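Local coordinates for SsDNA-binding protein essential for mitochondrial genome maintenance (PDB 6CQK) that binds single-stranded DNA preferentially and cooperatively, takes part in mitochondrial DNA replication and stimulates the PIF1 helicase, at residues M6-R11 and N43-T48; T17-A22 and Y27-I32. All blocks are in the same frame, centred on the assembly; numbering follows the deposited sequence.

Contact 1: M6-R11 and N43-T48; sequences MSIVGR and NWYNIT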
# COMPACT_ATOMS: atom_id res chain seq x y z
N MET A 6 -4.47 -1.79 6.07
CA MET A 6 -3.83 -0.52 6.52
C MET A 6 -2.32 -0.62 6.53
O MET A 6 -1.77 -1.67 6.87
CB MET A 6 -4.23 -0.24 7.94
CG MET A 6 -3.73 1.10 8.43
SD MET A 6 -4.98 2.11 9.25
CE MET A 6 -6.46 2.06 8.31
N SER A 7 -1.66 0.42 6.09
CA SER A 7 -0.20 0.49 6.20
C SER A 7 0.07 1.68 7.09
O SER A 7 -0.52 2.73 6.88
CB SER A 7 0.45 0.68 4.84
OG SER A 7 -0.13 -0.20 3.88
N ILE A 8 0.92 1.49 8.09
CA ILE A 8 1.26 2.52 9.04
C ILE A 8 2.75 2.67 9.15
O ILE A 8 3.48 1.70 9.20
CB ILE A 8 0.75 2.11 10.39
CG1 ILE A 8 -0.77 2.04 10.37
CG2 ILE A 8 1.20 3.10 11.47
CD1 ILE A 8 -1.29 1.04 11.36
N VAL A 9 3.22 3.90 9.16
CA VAL A 9 4.53 4.20 9.67
C VAL A 9 4.40 5.01 10.93
O VAL A 9 3.75 6.09 10.94
CB VAL A 9 5.38 4.97 8.68
CG1 VAL A 9 6.70 5.40 9.33
CG2 VAL A 9 5.72 4.07 7.53
N GLY A 10 5.10 4.53 11.94
CA GLY A 10 4.99 5.13 13.23
C GLY A 10 5.86 4.49 14.25
O GLY A 10 6.68 3.62 13.94
N ARG A 11 5.70 4.91 15.50
CA ARG A 11 6.58 4.45 16.54
C ARG A 11 5.84 3.58 17.49
O ARG A 11 4.67 3.81 17.79
CB ARG A 11 7.21 5.63 17.28
CG ARG A 11 8.58 6.01 16.72
CD ARG A 11 8.87 7.45 16.76
NE ARG A 11 8.20 7.98 15.57
CZ ARG A 11 8.17 9.27 15.26
NH1 ARG A 11 8.79 10.18 16.04
NH2 ARG A 11 7.53 9.65 14.17
N ASN A 43 -2.16 9.66 15.96
CA ASN A 43 -3.07 8.57 15.78
C ASN A 43 -2.49 7.36 16.49
O ASN A 43 -1.40 6.90 16.13
CB ASN A 43 -3.24 8.32 14.29
CG ASN A 43 -3.74 9.54 13.57
OD1 ASN A 43 -4.87 9.97 13.81
ND2 ASN A 43 -2.95 10.11 12.70
N TRP A 44 -3.26 6.81 17.43
CA TRP A 44 -2.88 5.58 18.12
C TRP A 44 -3.63 4.41 17.48
O TRP A 44 -4.85 4.50 17.28
CB TRP A 44 -3.26 5.69 19.58
CG TRP A 44 -2.39 6.67 20.25
CD1 TRP A 44 -2.55 8.02 20.36
CD2 TRP A 44 -1.15 6.35 20.88
NE1 TRP A 44 -1.47 8.57 21.04
CE2 TRP A 44 -0.61 7.56 21.39
CE3 TRP A 44 -0.44 5.15 21.08
CZ2 TRP A 44 0.59 7.60 22.04
CZ3 TRP A 44 0.75 5.19 21.79
CH2 TRP A 44 1.26 6.39 22.26
N TYR A 45 -2.91 3.36 17.11
CA TYR A 45 -3.54 2.23 16.41
C TYR A 45 -3.13 1.00 17.14
O TYR A 45 -1.93 0.85 17.44
CB TYR A 45 -3.04 2.13 14.97
CG TYR A 45 -3.50 3.25 14.07
CD1 TYR A 45 -4.83 3.36 13.71
CD2 TYR A 45 -2.59 4.20 13.56
CE1 TYR A 45 -5.26 4.43 12.87
CE2 TYR A 45 -3.02 5.27 12.75
CZ TYR A 45 -4.35 5.38 12.41
OH TYR A 45 -4.84 6.34 11.57
N ASN A 46 -4.11 0.18 17.52
CA ASN A 46 -3.82 -1.03 18.25
C ASN A 46 -3.75 -2.20 17.31
O ASN A 46 -4.68 -2.42 16.50
CB ASN A 46 -4.90 -1.28 19.25
CG ASN A 46 -5.05 -0.12 20.21
OD1 ASN A 46 -4.09 0.24 20.93
ND2 ASN A 46 -6.23 0.49 20.23
N ILE A 47 -2.61 -2.85 17.37
CA ILE A 47 -2.24 -3.90 16.47
C ILE A 47 -2.38 -5.23 17.20
O ILE A 47 -2.04 -5.31 18.38
CB ILE A 47 -0.75 -3.79 16.08
CG1 ILE A 47 -0.44 -2.41 15.53
CG2 ILE A 47 -0.36 -4.88 15.09
CD1 ILE A 47 -1.37 -1.95 14.42
N THR A 48 -2.87 -6.24 16.48
CA THR A 48 -3.03 -7.56 17.02
C THR A 48 -2.12 -8.39 16.19
O THR A 48 -2.08 -8.23 15.00
CB THR A 48 -4.50 -8.02 16.85
OG1 THR A 48 -5.38 -7.12 17.55
CG2 THR A 48 -4.69 -9.39 17.40

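Contact 2: T17-A22 and Y27-I32; sequences TEHTSA and YLKYSI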
# COMPACT_ATOMS: atom_id res chain seq x y z
N THR A 17 2.01 -6.68 25.27
CA THR A 17 1.23 -7.58 26.15
C THR A 17 0.63 -8.77 25.39
O THR A 17 0.13 -8.62 24.29
CB THR A 17 0.04 -6.91 26.85
OG1 THR A 17 -0.73 -6.17 25.92
CG2 THR A 17 0.41 -6.06 28.08
N GLU A 18 0.63 -9.95 26.02
CA GLU A 18 0.27 -11.23 25.38
C GLU A 18 -1.01 -11.78 25.98
O GLU A 18 -1.21 -11.69 27.18
CB GLU A 18 1.44 -12.16 25.53
CG GLU A 18 1.33 -13.46 24.79
CD GLU A 18 2.69 -14.08 24.41
OE1 GLU A 18 3.74 -13.46 24.75
OE2 GLU A 18 2.68 -15.20 23.79
N HIS A 19 -1.89 -12.29 25.14
CA HIS A 19 -3.29 -12.59 25.54
C HIS A 19 -3.78 -13.83 24.84
O HIS A 19 -3.02 -14.47 24.11
CB HIS A 19 -4.17 -11.47 25.06
CG HIS A 19 -3.76 -10.13 25.55
ND1 HIS A 19 -4.32 -9.53 26.64
CD2 HIS A 19 -2.83 -9.27 25.07
CE1 HIS A 19 -3.76 -8.34 26.81
NE2 HIS A 19 -2.85 -8.17 25.88
N THR A 20 -5.04 -14.19 25.11
CA THR A 20 -5.70 -15.32 24.44
C THR A 20 -7.01 -14.93 23.82
O THR A 20 -7.77 -14.12 24.35
CB THR A 20 -5.88 -16.56 25.37
OG1 THR A 20 -4.60 -17.06 25.80
CG2 THR A 20 -6.65 -17.69 24.65
N SER A 21 -7.28 -15.53 22.68
CA SER A 21 -8.20 -14.98 21.80
C SER A 21 -9.43 -15.76 21.69
O SER A 21 -9.79 -16.03 20.57
CB SER A 21 -7.54 -15.00 20.43
OG SER A 21 -7.81 -16.23 19.73
N ALA A 22 -10.13 -16.20 22.71
CA ALA A 22 -11.55 -16.70 22.43
C ALA A 22 -11.68 -17.92 21.54
O ALA A 22 -12.41 -18.86 21.85
CB ALA A 22 -12.46 -15.58 21.89
N TYR A 27 -2.18 -14.30 21.10
CA TYR A 27 -1.81 -13.13 20.36
C TYR A 27 -1.15 -12.07 21.17
O TYR A 27 -1.38 -11.95 22.40
CB TYR A 27 -3.01 -12.55 19.73
CG TYR A 27 -4.03 -11.89 20.66
CD1 TYR A 27 -4.02 -10.51 20.95
CD2 TYR A 27 -5.07 -12.64 21.19
CE1 TYR A 27 -5.02 -9.92 21.75
CE2 TYR A 27 -6.08 -12.06 21.96
CZ TYR A 27 -6.05 -10.71 22.24
OH TYR A 27 -7.02 -10.21 23.07
N LEU A 28 -0.40 -11.27 20.44
CA LEU A 28 0.32 -10.15 20.98
C LEU A 28 -0.41 -8.84 20.65
O LEU A 28 -1.02 -8.70 19.60
CB LEU A 28 1.70 -10.18 20.37
CG LEU A 28 2.77 -9.43 21.11
CD1 LEU A 28 2.87 -9.89 22.57
CD2 LEU A 28 4.10 -9.58 20.39
N LYS A 29 -0.43 -7.92 21.61
CA LYS A 29 -1.07 -6.57 21.46
C LYS A 29 -0.02 -5.50 21.67
O LYS A 29 0.84 -5.66 22.52
CB LYS A 29 -2.23 -6.32 22.48
CG LYS A 29 -3.67 -6.56 21.94
CD LYS A 29 -4.34 -5.28 21.38
CE LYS A 29 -5.54 -5.61 20.51
NZ LYS A 29 -6.63 -6.30 21.25
N TYR A 30 -0.05 -4.48 20.84
CA TYR A 30 0.75 -3.30 21.04
C TYR A 30 0.12 -2.17 20.24
O TYR A 30 -0.74 -2.40 19.37
CB TYR A 30 2.22 -3.52 20.63
CG TYR A 30 2.48 -3.62 19.13
CD1 TYR A 30 2.36 -4.82 18.44
CD2 TYR A 30 2.86 -2.51 18.41
CE1 TYR A 30 2.60 -4.90 17.08
CE2 TYR A 30 3.10 -2.61 17.04
CZ TYR A 30 2.96 -3.82 16.39
OH TYR A 30 3.13 -3.86 15.00
N SER A 31 0.52 -0.96 20.57
CA SER A 31 0.00 0.22 19.90
C SER A 31 1.15 1.00 19.21
O SER A 31 2.29 0.94 19.67
CB SER A 31 -0.75 1.10 20.88
OG SER A 31 0.07 1.36 22.00
N ILE A 32 0.81 1.60 18.05
CA ILE A 32 1.71 2.41 17.28
C ILE A 32 1.18 3.84 17.39
O ILE A 32 0.01 4.09 17.10
CB ILE A 32 1.69 1.98 15.77
CG1 ILE A 32 2.21 0.56 15.63
CG2 ILE A 32 2.57 2.89 14.90
CD1 ILE A 32 2.11 0.01 14.24

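Contact 1: M6-R11 and N43-T48
Ile8 and Met6, two residues apart on one strand, both turn their side chains toward Tyr45 on strand 43-48. The protruding end of Ile8 is its CD1 methyl, which comes to the base of the tyrosine ring and lies 4.1 Å from Tyr45 CD2. With CG1 of Ile8 anti to its own carbonyl carbon (chi1 -65°), the longer branch is the one carried toward strand 43-48. The same methyl also reaches CD1 of Ile47, at 4.3 Å, and so sits in the notch between the foot of the tyrosine and the end of the next inward-reaching isoleucine. Met6 supplies the second bump: its SD stands above the face of the Tyr45 ring, 4.7 Å from the centroid and 23° off the ring normal, a Met-aromatic contact at some distance. An unbranched, flexible thioether suits this place, since it can reach out over a flat ring, while the shorter, branched Ile8 and Ile47 meet beside the ring. The two strand segments run at 104° to each other with axes 9.2 Å apart, a spacing bridged by side chains rather than backbone, as between the crossing strands in the interior of an OB fold. Leu92 of strand 89-99 also packs on Met6, Tyr45 and Ile47 and adds to the cluster. At its far end Tyr45 OH is hydrogen-bonded to Ser4 OG of the second subunit, so the phenol joins a buried apolar body to a polar tip at that interface. With only methyl, thioether and ring contacts between the segments, the attraction is largely dispersive, depending on complementary shape.

Contact 2: T17-A22 and Y27-I32
Thr17 to His19 and Tyr27 to Lys29 pair as antiparallel strands, with Thr17-Lys29 and His19-Tyr27 as hydrogen-bonded pairs and Glu18-Leu28 as the non-hydrogen-bonded pair between them. The bonds from Lys29 N to Thr17 O (2.8 Å) and from His19 N to Tyr27 O (2.8 Å) are well directed, and Tyr27 N returns one to His19 O (3.1 Å), whereas that from Thr17 N to Lys29 O is weak. Among the side chains, Tyr27 dominates. Its CG lies between the backbone N and the carbonyl carbon (chi1 70°), which brings the ring across to the facing strand. There His19 CB rests over one face, offset toward the rim, with Tyr27 CZ 3.5 Å away, a CH-pi contact. The imidazole and phenol planes are close to parallel, at 21°, but slid so far apart that they barely overlap. Ser21 CB approaches Tyr27 CD2 at 3.5 Å where the chain leaves the strand; a small residue fits beside the ring here, and its OG is hydrogen-bonded to Asn25 N. These strands form the turn end of the beta hairpin made by strands 3-20 and 26-34 of the OB fold. On the tyrosine's side of the sheet, Thr17 OG1 meets His19 NE2 at 2.9 Å in the imidazole plane, a hydrogen bond that steadies the ring's rotation, while Lys29 CB packs 3.9 Å from His19 NE2. The opposite side carries Glu18 and Leu28: Leu28 CD1 lies 4.0 Å from Glu18 CB, and the buried, apolar leucine also packs on Ile55 and Leu58 of helix 52-59, while exposed Glu18 makes a long, weak ion pair with Arg26.

Overall arrangement
Contact 1 is core and contact 2 surface, yet both draw on the long strand 3-20, whose early part faces strand 43-49 across the interior and whose last part pairs edge to edge with strand 26-34. Contact 2 is nested within the chain loop closed by contact 1, their centres about 14 Å apart. Strand 26-34 connects them: it is the sheet neighbour of both other strands, and probable backbone hydrogen bonds join Tyr30 O to Ile47 N and Ile32 N to Tyr45 O. The buried site relies on apolar side chains and borders the second subunit; the hairpin end combines backbone bonding with polar and aromatic residues, and no other chain of the assembly touches it.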